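Local coordinates for protein BamaA.19900.a (Balamuthia mandrillaris, PDB 6VZZ) that binds glucose and, as a glucokinase, most likely phosphorylates it with ATP to glucose 6-phosphate, at residues Val39-Gly44 and Thr48-Ala53. Residues are numbered along the deposited sequence; the frame is centred on the assembly and turned at random.
Sequences VGVDIG and TRLALA
Gly40 O accepts the amide hydrogen of Ala51 N at 2.8 Å, and Ala51 O takes the hydrogen of Gly40 N in return, nearly straight at 173°. Nearer the turn, Asp42 and Arg49 repeat this reciprocal pairing, with Asp42 N to Arg49 O at 2.9 Å. The strands thus run antiparallel, with Val39–Leu52, Val41–Leu50 and Ile43–Thr48 as the non-hydrogen-bonded pairs. Their side chains share one face of the sheet, where helix 72-90 packs on Val41, Ile43 and Thr48. There Val39 CG2 lies alongside Leu52 CD2 at 3.7 Å, while Val39 CG1 reaches diagonally to Leu50 CG. Val41 straddles two neighbours: CG1, anti to the backbone N (chi1 -173°), meets Thr48 CG2, and CG2 packs on Leu50 CD1 at 4.0 Å. Thr48 lies alongside Ile43, OG1 against CG2, and Thr48 OG1 donates to a water at 2.9 Å; that water donates in turn to Gly44 O, tying strand 47-54 to the loop after Ile43.

On the other face, beside helix 380-389, Asp42 and Arg49 are linked through a second water, not by direct charge contact. It sits at the guanidinium edge, in plane, 3.1 Å from Arg49 NH1, and gives a weak bond to Asp42 OD2. Asn381 holds OD1 of the same carboxylate and Asn379 bonds weakly to OD2, which should limit its rotation. Strand 37-43 also bonds to strand 96-101, and Gly44 lies about 6 Å from bound glucose, nearest atoms. This opening beta hairpin of an actin-like ATPase domain carries Asp-Ile-Gly-Gly-Thr, strand into turn, matching the phosphate-1 motif that meets ATP phosphates in related sugar kinases.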
loop_
_atom_site.group_PDB
_atom_site.type_symbol
_atom_site.label_atom_id
_atom_site.label_comp_id
_atom_site.label_asym_id
_atom_site.label_seq_id
_atom_site.Cartn_x
_atom_site.Cartn_y
_atom_site.Cartn_z
ATOM N N VAL A 39 2.067 -16.526 -26.390
ATOM C CA VAL A 39 1.807 -15.144 -26.781
ATOM C C VAL A 39 1.894 -14.249 -25.555
ATOM O O VAL A 39 1.328 -14.567 -24.505
ATOM C CB VAL A 39 0.426 -14.993 -27.449
ATOM C CG1 VAL A 39 0.133 -13.517 -27.748
ATOM C CG2 VAL A 39 0.352 -15.823 -28.711
ATOM N N GLY A 40 2.586 -13.129 -25.690
ATOM C CA GLY A 40 2.613 -12.115 -24.647
ATOM C C GLY A 40 2.263 -10.761 -25.222
ATOM O O GLY A 40 2.683 -10.417 -26.329
ATOM N N VAL A 41 1.482 -9.991 -24.463
ATOM C CA VAL A 41 0.998 -8.693 -24.917
ATOM C C VAL A 41 1.207 -7.661 -23.819
ATOM O O VAL A 41 0.892 -7.915 -22.651
ATOM C CB VAL A 41 -0.487 -8.731 -25.325
ATOM C CG1 VAL A 41 -0.896 -7.398 -25.957
ATOM C CG2 VAL A 41 -0.732 -9.865 -26.280
ATOM N N ASP A 42 1.728 -6.495 -24.205
ATOM C CA ASP A 42 1.892 -5.333 -23.335
ATOM C C ASP A 42 0.939 -4.259 -23.851
ATOM O O ASP A 42 1.233 -3.581 -24.840
ATOM C CB ASP A 42 3.344 -4.858 -23.347
ATOM C CG ASP A 42 3.548 -3.544 -22.593
ATOM O OD1 ASP A 42 2.655 -3.129 -21.820
ATOM O OD2 ASP A 42 4.621 -2.922 -22.767
ATOM N N ILE A 43 -0.210 -4.112 -23.198
ATOM C CA ILE A 43 -1.196 -3.108 -23.586
ATOM C C ILE A 43 -0.940 -1.874 -22.732
ATOM O O ILE A 43 -1.318 -1.824 -21.557
ATOM C CB ILE A 43 -2.627 -3.616 -23.425
ATOM C CG1 ILE A 43 -2.868 -4.839 -24.308
ATOM C CG2 ILE A 43 -3.602 -2.511 -23.770
ATOM C CD1 ILE A 43 -4.245 -5.473 -24.110
ATOM N N GLY A 44 -0.277 -0.873 -23.318
ATOM C CA GLY A 44 -0.072 0.389 -22.638
ATOM C C GLY A 44 -1.177 1.384 -22.941
ATOM O O GLY A 44 -2.059 1.157 -23.763
ATOM N N THR A 48 0.614 -0.655 -27.830
ATOM C CA THR A 48 0.492 -2.071 -27.540
ATOM C C THR A 48 1.559 -2.831 -28.312
ATOM O O THR A 48 1.813 -2.546 -29.486
ATOM C CB THR A 48 -0.910 -2.578 -27.894
ATOM O OG1 THR A 48 -1.822 -2.193 -26.857
ATOM C CG2 THR A 48 -0.932 -4.090 -28.050
ATOM N N ARG A 49 2.198 -3.778 -27.635
ATOM C CA ARG A 49 3.213 -4.627 -28.229
ATOM C C ARG A 49 2.809 -6.080 -28.048
ATOM O O ARG A 49 2.173 -6.442 -27.051
ATOM C CB ARG A 49 4.575 -4.375 -27.597
ATOM C CG ARG A 49 5.094 -2.976 -27.842
ATOM C CD ARG A 49 6.333 -2.685 -27.014
ATOM N NE ARG A 49 7.099 -1.564 -27.563
ATOM C CZ ARG A 49 6.842 -0.280 -27.311
ATOM N NH1 ARG A 49 5.833 0.055 -26.513
ATOM N NH2 ARG A 49 7.590 0.667 -27.860
ATOM N N LEU A 50 3.165 -6.911 -29.024
ATOM C CA LEU A 50 2.847 -8.328 -28.983
ATOM C C LEU A 50 4.113 -9.103 -29.288
ATOM O O LEU A 50 4.907 -8.692 -30.140
ATOM C CB LEU A 50 1.733 -8.691 -29.980
ATOM C CG LEU A 50 1.131 -10.097 -29.891
ATOM C CD1 LEU A 50 -0.339 -10.076 -30.227
ATOM C CD2 LEU A 50 1.856 -11.064 -30.800
ATOM N N ALA A 51 4.301 -10.221 -28.591
ATOM C CA ALA A 51 5.505 -11.015 -28.758
ATOM C C ALA A 51 5.173 -12.491 -28.622
ATOM O O ALA A 51 4.167 -12.874 -28.019
ATOM C CB ALA A 51 6.587 -10.627 -27.744
ATOM N N LEU A 52 6.048 -13.317 -29.191
ATOM C CA LEU A 52 5.961 -14.762 -29.099
ATOM C C LEU A 52 7.247 -15.311 -28.502
ATOM O O LEU A 52 8.328 -14.736 -28.672
ATOM C CB LEU A 52 5.732 -15.399 -30.465
ATOM C CG LEU A 52 4.678 -14.779 -31.370
ATOM C CD1 LEU A 52 4.707 -15.479 -32.719
ATOM C CD2 LEU A 52 3.287 -14.847 -30.742
ATOM N N ALA A 53 7.121 -16.432 -27.800
ATOM C CA ALA A 53 8.283 -17.163 -27.320
ATOM C C ALA A 53 7.948 -18.648 -27.309
ATOM O O ALA A 53 6.837 -19.038 -26.940
ATOM C CB ALA A 53 8.718 -16.698 -25.926
HETATM O O HOH W 1 3.371 -0.950 -24.917
HETATM O O HOH W 2 -2.156 0.645 -26.711
#